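Local coordinates for protein alkylpurine DNA glycosylase AlkC (Pseudomonas fluorescens, PDB 5VHV) that excises alkylated purine bases from DNA in base excision repair, apparently without flipping the damaged base out of the double helix, at residues E12-I17 against K35-G40; P26-K31 against A59-D64; K310-G315 against Q320-E325. One frame throughout, in Å; residues are numbered along the deposited sequence.

Interaction 1. Residues E12-I17 against K35-G40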
loop_
_atom_site.group_PDB
_atom_site.type_symbol
_atom_site.label_atom_id
_atom_site.label_comp_id
_atom_site.label_asym_id
_atom_site.label_seq_id
_atom_site.Cartn_x
_atom_site.Cartn_y
_atom_site.Cartn_z
ATOM N N GLU A 12 14.346 -12.874 -22.233
ATOM C CA GLU A 12 13.218 -13.126 -23.119
ATOM C C GLU A 12 12.290 -11.913 -23.192
ATOM O O GLU A 12 11.820 -11.550 -24.280
ATOM C CB GLU A 12 12.460 -14.372 -22.650
ATOM C CG GLU A 12 13.214 -15.713 -22.795
ATOM C CD GLU A 12 14.437 -15.894 -21.864
ATOM O OE1 GLU A 12 14.533 -15.248 -20.788
ATOM O OE2 GLU A 12 15.319 -16.714 -22.221
ATOM N N ARG A 13 12.018 -11.267 -22.047
ATOM C CA ARG A 13 11.195 -10.055 -22.056
ATOM C C ARG A 13 11.888 -8.911 -22.785
ATOM O O ARG A 13 11.233 -8.136 -23.494
ATOM C CB ARG A 13 10.849 -9.616 -20.624
ATOM C CG ARG A 13 9.738 -8.525 -20.539
ATOM C CD ARG A 13 8.320 -9.110 -20.601
ATOM N NE ARG A 13 8.091 -10.024 -19.493
ATOM C CZ ARG A 13 6.987 -10.739 -19.292
ATOM N NH1 ARG A 13 5.938 -10.618 -20.091
ATOM N NH2 ARG A 13 6.926 -11.574 -18.262
ATOM N N LEU A 14 13.200 -8.749 -22.590
ATOM C CA LEU A 14 13.906 -7.697 -23.316
ATOM C C LEU A 14 13.827 -7.941 -24.817
ATOM O O LEU A 14 13.667 -7.000 -25.600
ATOM C CB LEU A 14 15.362 -7.608 -22.863
ATOM C CG LEU A 14 15.618 -7.334 -21.379
ATOM C CD1 LEU A 14 17.115 -7.496 -21.054
ATOM C CD2 LEU A 14 15.115 -5.940 -21.001
ATOM N N GLN A 15 13.916 -9.205 -25.235
ATOM C CA GLN A 15 13.779 -9.520 -26.656
ATOM C C GLN A 15 12.384 -9.182 -27.156
ATOM O O GLN A 15 12.225 -8.692 -28.281
ATOM C CB GLN A 15 14.117 -10.991 -26.897
ATOM C CG GLN A 15 15.588 -11.283 -26.674
ATOM C CD GLN A 15 15.910 -12.758 -26.621
ATOM O OE1 GLN A 15 15.018 -13.612 -26.543
ATOM N NE2 GLN A 15 17.198 -13.068 -26.655
ATOM N N HIS A 16 11.358 -9.431 -26.334
ATOM C CA HIS A 16 9.993 -9.062 -26.707
ATOM C C HIS A 16 9.860 -7.551 -26.867
ATOM O O HIS A 16 9.271 -7.073 -27.849
ATOM C CB HIS A 16 9.016 -9.610 -25.654
ATOM C CG HIS A 16 7.706 -8.877 -25.543
ATOM N ND1 HIS A 16 6.678 -9.025 -26.454
ATOM C CD2 HIS A 16 7.226 -8.059 -24.571
ATOM C CE1 HIS A 16 5.643 -8.294 -26.070
ATOM N NE2 HIS A 16 5.950 -7.698 -24.930
ATOM N N ILE A 17 10.425 -6.786 -25.931
ATOM C CA ILE A 17 10.383 -5.330 -26.026
ATOM C C ILE A 17 11.061 -4.872 -27.313
ATOM O O ILE A 17 10.552 -4.005 -28.037
ATOM C CB ILE A 17 11.035 -4.689 -24.782
ATOM C CG1 ILE A 17 10.216 -4.988 -23.512
ATOM C CG2 ILE A 17 11.134 -3.160 -24.938
ATOM C CD1 ILE A 17 10.935 -4.669 -22.213
ATOM N N LYS A 35 22.229 -5.152 -26.205
ATOM C CA LYS A 35 23.563 -5.093 -25.623
ATOM C C LYS A 35 23.575 -4.198 -24.387
ATOM O O LYS A 35 24.137 -4.555 -23.344
ATOM C CB LYS A 35 24.570 -4.587 -26.652
ATOM C CG LYS A 35 25.987 -4.563 -26.131
ATOM C CD LYS A 35 26.960 -4.112 -27.220
ATOM C CE LYS A 35 28.399 -4.113 -26.735
ATOM N NZ LYS A 35 29.303 -3.559 -27.786
ATOM N N HIS A 36 22.956 -3.022 -24.498
ATOM C CA HIS A 36 22.934 -2.052 -23.402
ATOM C C HIS A 36 22.122 -2.563 -22.216
ATOM O O HIS A 36 22.535 -2.427 -21.056
ATOM C CB HIS A 36 22.356 -0.740 -23.943
ATOM C CG HIS A 36 22.567 0.456 -23.060
ATOM N ND1 HIS A 36 21.863 0.643 -21.897
ATOM C CD2 HIS A 36 23.380 1.535 -23.183
ATOM C CE1 HIS A 36 22.221 1.782 -21.341
ATOM N NE2 HIS A 36 23.133 2.353 -22.104
ATOM N N ALA A 37 20.953 -3.134 -22.487
ATOM C CA ALA A 37 20.064 -3.565 -21.417
ATOM C C ALA A 37 20.607 -4.782 -20.666
ATOM O O ALA A 37 20.390 -4.902 -19.450
ATOM C CB ALA A 37 18.688 -3.879 -21.990
ATOM N N LYS A 38 21.335 -5.667 -21.349
ATOM C CA LYS A 38 21.728 -6.938 -20.756
ATOM C C LYS A 38 22.960 -6.846 -19.872
ATOM O O LYS A 38 23.241 -7.798 -19.132
ATOM C CB LYS A 38 21.962 -7.977 -21.863
ATOM C CG LYS A 38 20.661 -8.410 -22.502
ATOM C CD LYS A 38 20.797 -9.679 -23.345
ATOM C CE LYS A 38 21.623 -9.476 -24.571
ATOM N NZ LYS A 38 21.661 -10.730 -25.418
ATOM N N ALA A 39 23.697 -5.741 -19.922
ATOM C CA ALA A 39 24.981 -5.667 -19.231
ATOM C C ALA A 39 24.758 -5.694 -17.722
ATOM O O ALA A 39 24.168 -4.769 -17.151
ATOM C CB ALA A 39 25.734 -4.409 -19.662
ATOM N N GLY A 40 25.229 -6.755 -17.067
ATOM C CA GLY A 40 25.027 -6.885 -15.631
ATOM C C GLY A 40 23.607 -7.200 -15.205
ATOM O O GLY A 40 23.250 -6.965 -14.051
HETATM O O HOH W 1 19.596 -11.075 -26.683
#

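Interaction 2. Residues P26-K31 against A59-D64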
loop_
_atom_site.group_PDB
_atom_site.type_symbol
_atom_site.label_atom_id
_atom_site.label_comp_id
_atom_site.label_asym_id
_atom_site.label_seq_id
_atom_site.Cartn_x
_atom_site.Cartn_y
_atom_site.Cartn_z
ATOM N N PRO A 26 10.841 0.611 -37.609
ATOM C CA PRO A 26 11.621 -0.410 -38.329
ATOM C C PRO A 26 13.126 -0.231 -38.230
ATOM O O PRO A 26 13.851 -1.230 -38.198
ATOM C CB PRO A 26 11.117 -0.261 -39.773
ATOM C CG PRO A 26 9.715 0.174 -39.611
ATOM C CD PRO A 26 9.695 1.085 -38.403
ATOM N N ALA A 27 13.618 1.001 -38.153
ATOM C CA ALA A 27 15.047 1.276 -38.066
ATOM C C ALA A 27 15.600 1.157 -36.644
ATOM O O ALA A 27 16.762 1.495 -36.408
ATOM C CB ALA A 27 15.334 2.674 -38.624
ATOM N N PHE A 28 14.811 0.658 -35.701
ATOM C CA PHE A 28 15.250 0.546 -34.311
ATOM C C PHE A 28 16.531 -0.271 -34.201
ATOM O O PHE A 28 16.660 -1.346 -34.796
ATOM C CB PHE A 28 14.145 -0.120 -33.487
ATOM C CG PHE A 28 14.476 -0.302 -31.999
ATOM C CD1 PHE A 28 14.808 0.778 -31.187
ATOM C CD2 PHE A 28 14.431 -1.575 -31.422
ATOM C CE1 PHE A 28 15.100 0.600 -29.816
ATOM C CE2 PHE A 28 14.721 -1.763 -30.061
ATOM C CZ PHE A 28 15.052 -0.673 -29.258
ATOM N N ASP A 29 17.467 0.224 -33.388
ATOM C CA ASP A 29 18.729 -0.475 -33.137
ATOM C C ASP A 29 18.493 -1.530 -32.052
ATOM O O ASP A 29 18.882 -1.389 -30.895
ATOM C CB ASP A 29 19.811 0.526 -32.744
ATOM C CG ASP A 29 21.166 -0.122 -32.486
ATOM O OD1 ASP A 29 21.343 -1.319 -32.776
ATOM O OD2 ASP A 29 22.067 0.577 -31.972
ATOM N N ALA A 30 17.828 -2.624 -32.448
ATOM C CA ALA A 30 17.496 -3.656 -31.466
ATOM C C ALA A 30 18.752 -4.286 -30.880
ATOM O O ALA A 30 18.811 -4.576 -29.677
ATOM C CB ALA A 30 16.615 -4.736 -32.099
ATOM N N LYS A 31 19.761 -4.521 -31.723
ATOM C CA LYS A 31 20.999 -5.135 -31.255
ATOM C C LYS A 31 21.682 -4.256 -30.216
ATOM O O LYS A 31 22.173 -4.753 -29.198
ATOM C CB LYS A 31 21.921 -5.396 -32.448
ATOM C CG LYS A 31 23.343 -5.785 -32.110
ATOM C CD LYS A 31 24.067 -6.297 -33.370
ATOM C CE LYS A 31 25.461 -5.711 -33.499
ATOM N NZ LYS A 31 26.183 -6.205 -34.718
ATOM N N ALA A 59 19.463 5.448 -24.965
ATOM C CA ALA A 59 20.846 5.390 -25.437
ATOM C C ALA A 59 20.945 5.081 -26.929
ATOM O O ALA A 59 21.908 5.506 -27.577
ATOM C CB ALA A 59 21.640 4.359 -24.642
ATOM N N VAL A 60 19.980 4.364 -27.505
ATOM C CA VAL A 60 20.136 3.864 -28.865
ATOM C C VAL A 60 19.169 4.478 -29.872
ATOM O O VAL A 60 19.330 4.223 -31.077
ATOM C CB VAL A 60 20.040 2.325 -28.909
ATOM C CG1 VAL A 60 20.998 1.706 -27.888
ATOM C CG2 VAL A 60 18.616 1.842 -28.686
ATOM N N ILE A 61 18.201 5.283 -29.449
ATOM C CA ILE A 61 17.194 5.835 -30.352
ATOM C C ILE A 61 17.665 7.213 -30.815
ATOM O O ILE A 61 17.781 8.127 -29.981
ATOM C CB ILE A 61 15.821 5.924 -29.683
ATOM C CG1 ILE A 61 15.273 4.505 -29.477
ATOM C CG2 ILE A 61 14.874 6.780 -30.505
ATOM C CD1 ILE A 61 13.942 4.422 -28.710
ATOM N N PRO A 62 17.891 7.424 -32.111
ATOM C CA PRO A 62 18.445 8.712 -32.552
ATOM C C PRO A 62 17.395 9.771 -32.835
ATOM O O PRO A 62 17.529 10.562 -33.772
ATOM C CB PRO A 62 19.193 8.335 -33.834
ATOM C CG PRO A 62 18.350 7.249 -34.391
ATOM C CD PRO A 62 17.919 6.433 -33.206
ATOM N N LEU A 63 16.329 9.780 -32.057
ATOM C CA LEU A 63 15.235 10.717 -32.238
ATOM C C LEU A 63 15.138 11.613 -31.012
ATOM O O LEU A 63 15.655 11.290 -29.936
ATOM C CB LEU A 63 13.905 9.980 -32.449
ATOM C CG LEU A 63 13.890 8.951 -33.585
ATOM C CD1 LEU A 63 12.556 8.223 -33.620
ATOM C CD2 LEU A 63 14.182 9.595 -34.927
ATOM N N ASP A 64 14.467 12.746 -31.174
ATOM C CA ASP A 64 14.297 13.635 -30.037
ATOM C C ASP A 64 13.178 13.139 -29.128
ATOM O O ASP A 64 12.586 12.072 -29.332
ATOM C CB ASP A 64 14.065 15.065 -30.518
ATOM C CG ASP A 64 12.743 15.258 -31.251
ATOM O OD1 ASP A 64 11.833 14.403 -31.171
ATOM O OD2 ASP A 64 12.617 16.301 -31.916
HETATM O O HOH W 2 17.308 3.074 -32.662
HETATM O O HOH W 3 21.630 3.310 -32.209
#

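Interaction 3. Residues K310-G315 against Q320-E325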
loop_
_atom_site.group_PDB
_atom_site.type_symbol
_atom_site.label_atom_id
_atom_site.label_comp_id
_atom_site.label_asym_id
_atom_site.label_seq_id
_atom_site.Cartn_x
_atom_site.Cartn_y
_atom_site.Cartn_z
ATOM N N LYS A 310 -11.299 -10.131 14.972
ATOM C CA LYS A 310 -12.701 -10.193 14.584
ATOM C C LYS A 310 -13.367 -8.860 14.895
ATOM O O LYS A 310 -13.128 -8.276 15.952
ATOM C CB LYS A 310 -13.400 -11.333 15.347
ATOM C CG LYS A 310 -14.715 -11.817 14.767
ATOM C CD LYS A 310 -15.334 -12.883 15.676
ATOM C CE LYS A 310 -16.682 -13.371 15.167
ATOM N NZ LYS A 310 -16.558 -14.222 13.956
ATOM N N ALA A 311 -14.213 -8.390 13.987
ATOM C CA ALA A 311 -15.087 -7.250 14.251
ATOM C C ALA A 311 -16.518 -7.739 14.085
ATOM O O ALA A 311 -16.876 -8.250 13.021
ATOM C CB ALA A 311 -14.786 -6.088 13.307
ATOM N N PHE A 312 -17.330 -7.604 15.119
ATOM C CA PHE A 312 -18.668 -8.184 15.058
ATOM C C PHE A 312 -19.546 -7.560 16.129
ATOM O O PHE A 312 -19.078 -6.818 16.995
ATOM C CB PHE A 312 -18.618 -9.710 15.232
ATOM C CG PHE A 312 -18.263 -10.143 16.620
ATOM C CD1 PHE A 312 -16.987 -9.930 17.117
ATOM C CD2 PHE A 312 -19.200 -10.756 17.437
ATOM C CE1 PHE A 312 -16.660 -10.311 18.399
ATOM C CE2 PHE A 312 -18.871 -11.148 18.718
ATOM C CZ PHE A 312 -17.601 -10.920 19.197
ATOM N N SER A 313 -20.833 -7.899 16.061
ATOM C CA SER A 313 -21.823 -7.512 17.053
ATOM C C SER A 313 -22.108 -8.694 17.966
ATOM O O SER A 313 -22.392 -9.798 17.488
ATOM C CB SER A 313 -23.112 -7.046 16.381
ATOM O OG SER A 313 -24.153 -6.931 17.328
ATOM N N LEU A 314 -22.024 -8.454 19.272
ATOM C CA LEU A 314 -22.284 -9.455 20.299
ATOM C C LEU A 314 -23.658 -9.197 20.905
ATOM O O LEU A 314 -23.895 -8.127 21.480
ATOM C CB LEU A 314 -21.199 -9.412 21.377
ATOM C CG LEU A 314 -21.248 -10.502 22.459
ATOM C CD1 LEU A 314 -21.098 -11.904 21.860
ATOM C CD2 LEU A 314 -20.164 -10.243 23.500
ATOM N N GLY A 315 -24.551 -10.181 20.795
ATOM C CA GLY A 315 -25.902 -10.021 21.315
ATOM C C GLY A 315 -25.934 -9.853 22.822
ATOM O O GLY A 315 -25.005 -10.204 23.541
ATOM N N GLN A 320 -19.393 -15.608 22.790
ATOM C CA GLN A 320 -18.776 -15.860 21.497
ATOM C C GLN A 320 -17.382 -16.422 21.723
ATOM O O GLN A 320 -16.549 -15.768 22.355
ATOM C CB GLN A 320 -18.693 -14.575 20.668
ATOM C CG GLN A 320 -18.012 -14.756 19.333
ATOM C CD GLN A 320 -18.801 -15.655 18.420
ATOM O OE1 GLN A 320 -20.017 -15.518 18.305
ATOM N NE2 GLN A 320 -18.124 -16.609 17.792
ATOM N N HIS A 321 -17.138 -17.628 21.212
ATOM C CA HIS A 321 -15.802 -18.203 21.210
ATOM C C HIS A 321 -14.969 -17.537 20.133
ATOM O O HIS A 321 -15.452 -17.266 19.028
ATOM C CB HIS A 321 -15.856 -19.713 20.943
ATOM C CG HIS A 321 -16.614 -20.501 21.961
ATOM N ND1 HIS A 321 -16.151 -20.694 23.244
ATOM C CD2 HIS A 321 -17.786 -21.174 21.881
ATOM C CE1 HIS A 321 -17.008 -21.440 23.914
ATOM N NE2 HIS A 321 -18.009 -21.744 23.110
ATOM N N ILE A 322 -13.705 -17.287 20.449
ATOM C CA ILE A 322 -12.759 -16.707 19.510
ATOM C C ILE A 322 -11.500 -17.553 19.544
ATOM O O ILE A 322 -11.055 -17.983 20.614
ATOM C CB ILE A 322 -12.469 -15.223 19.834
ATOM C CG1 ILE A 322 -13.747 -14.402 19.553
ATOM C CG2 ILE A 322 -11.295 -14.701 19.016
ATOM C CD1 ILE A 322 -13.697 -12.971 19.980
ATOM N N ARG A 323 -10.934 -17.812 18.371
ATOM C CA ARG A 323 -9.792 -18.710 18.280
ATOM C C ARG A 323 -8.971 -18.308 17.071
ATOM O O ARG A 323 -9.538 -18.110 15.993
ATOM C CB ARG A 323 -10.247 -20.168 18.155
ATOM C CG ARG A 323 -9.096 -21.149 18.009
ATOM C CD ARG A 323 -9.606 -22.586 17.980
ATOM N NE ARG A 323 -8.517 -23.552 17.890
ATOM C CZ ARG A 323 -7.987 -24.175 18.936
ATOM N NH1 ARG A 323 -8.448 -23.935 20.158
ATOM N NH2 ARG A 323 -6.998 -25.039 18.759
ATOM N N ARG A 324 -7.657 -18.200 17.249
ATOM C CA ARG A 324 -6.753 -17.871 16.153
ATOM C C ARG A 324 -5.471 -18.671 16.288
ATOM O O ARG A 324 -4.813 -18.622 17.329
ATOM C CB ARG A 324 -6.419 -16.370 16.137
ATOM C CG ARG A 324 -5.359 -15.934 15.119
ATOM C CD ARG A 324 -5.670 -16.295 13.669
ATOM N NE ARG A 324 -7.021 -15.887 13.250
ATOM C CZ ARG A 324 -7.390 -14.639 12.959
ATOM N NH1 ARG A 324 -6.522 -13.650 13.035
ATOM N NH2 ARG A 324 -8.646 -14.390 12.611
ATOM N N GLU A 325 -5.127 -19.399 15.231
ATOM C CA GLU A 325 -3.852 -20.081 15.126
ATOM C C GLU A 325 -2.840 -19.167 14.432
ATOM O O GLU A 325 -3.184 -18.442 13.500
ATOM C CB GLU A 325 -4.080 -21.384 14.358
ATOM C CG GLU A 325 -2.882 -22.132 13.933
ATOM C CD GLU A 325 -3.295 -23.259 13.022
ATOM O OE1 GLU A 325 -3.163 -23.112 11.790
ATOM O OE2 GLU A 325 -3.811 -24.264 13.543
#

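Interaction 1. Residues E12-I17 against K35-G40
Gln15 NE2 donates to a water 3.1 Å away. The same modelled water sits implausibly close to Lys38 NZ, so a bridge between the two side chains is only suggested; their nitrogens, NE2 of Gln15 and NZ of Lys38, are 5.2 Å apart and do not bond directly. This possible bridge lies on the solvent side of a helix-helix contact in the N-terminal part of the alpha-helical, HEAT-like domain expected of an AlkC glycosylase, where helix 11-24 meets the C-terminal part of helix 30-38. Beneath it the chemistry is apolar. The CD1 branch of Leu14 does all the touching: it stands 4.1 Å from Ala37 CB and meets the aliphatic stem of Lys38 at CG. The leucine side chain slants across the lysine rather than running alongside it. Lys38 takes part in both layers because its chain, after leaving CG beside Leu14, bends at chi3 (-68°) before its NZ comes up to the water site. Helix 46-60 completes the surroundings, with Val53 against Leu14 and Ser56 against Ala37, while Leu34 and Leu41 also pack on Leu14. Arg52 NH1 bonds to Ala39 O. The closest approach between the two segments is Leu14 CD1 to Lys38 CG, 3.9 Å.

Interaction 2. Residues P26-K31 against A59-D64
The CE1 corner of the Phe28 ring meets two aliphatic side chains at once, lying 3.9 Å from Val60 CG2 and the same distance, 3.9 Å, from Ile61 CG1. The isoleucine methylene arrives at the ring edge, in its plane, with the neighbouring CD1 methyl also 4.1 Å from Phe28 CE1, whereas the valine methyl comes in obliquely. Beside this apolar patch Asp29 crosses Val60 at about a right angle, its OD2 passing 4.1 Å from Val60 CB. No direct hydrogen bond joins the segments; instead two waters donate to Val60 O near the end of helix 46-60. One of them, 2.8 Å from Val60 O, accepts from Asp29 N, and the other, 2.7 Å from Val60 O, also donates to Asp29 OD2. Asp29 is the N-cap of helix 30-38, in a helical domain of HEAT-like character, and its two carboxylate oxygens divide the work. With CG anti to the backbone N (chi1 -179°), OD1 is placed to cap Gly32 N and OD2 lies beside Val60 and its water. Further out, Ala18, Met21 and Thr22 of helix 11-24 pack on Phe28, Phe33 touches Val60, and Thr68 of helix 65-75 touches Ile61.

Interaction 3. Residues K310-G315 against Q320-E325
Phe312 and Gln320 pass each other at a slant; the ring and amide planes are 75° apart, and it is CB and CG of the glutamine, not the amide, that lie against the ring. They belong to the two outermost strands of the C-terminal beta domain, consistent with the immunoglobulin-like fold known for AlkC; the strand segments run nearly antiparallel (160°), but their axes stay 10.1 Å apart and side chains alone bridge the gap. Each strand is hydrogen-bonded to a different neighbour: Phe312 with Leu287, Gln320 with Leu277. Gln320 CG lies 3.8 Å from Phe312 CE2, with CZ close by. Gln320 CB rests on Leu314 CD1 at 3.8 Å. A bend at chi2 (66°) turns the amide along its own strand to the next residue, where NE2, somewhat out of the carbonyl plane, bonds to His321 O at 3.0 Å. Cutting Gln320 back to an alanine removes CG and the amide, which is likely to leave a gap beside CE2 and CZ of Phe312 and His321 O without this donor. Ile322 CD1 reaches the same ring obliquely, 4.3 Å from Phe312 CE1. On one face of the ring, Lys310 CE of the same strand sits 3.8 Å above the plane, displaced toward the rim.

Overall arrangement
Interactions 1 and 2 share helix 30-38, one in its C-terminal part, the other at its N-cap, and they touch where His36 NE2 packs 3.6 Å from Ala59 CB. Their centres are about 14 Å apart, and both pair a small apolar patch with water, though the bridge in interaction 1 is doubtful, whereas in interaction 2 two waters meet one backbone carbonyl. Interaction 1 is a buried contact with an exposed lysine at its margin; interactions 2 and 3 are partly buried. Interaction 3 lies on the opposite side of the chain's centre, about 53 Å from interaction 1 between centres, and joins strands through aliphatic and aromatic packing. It also comes nearest to the bound DNA.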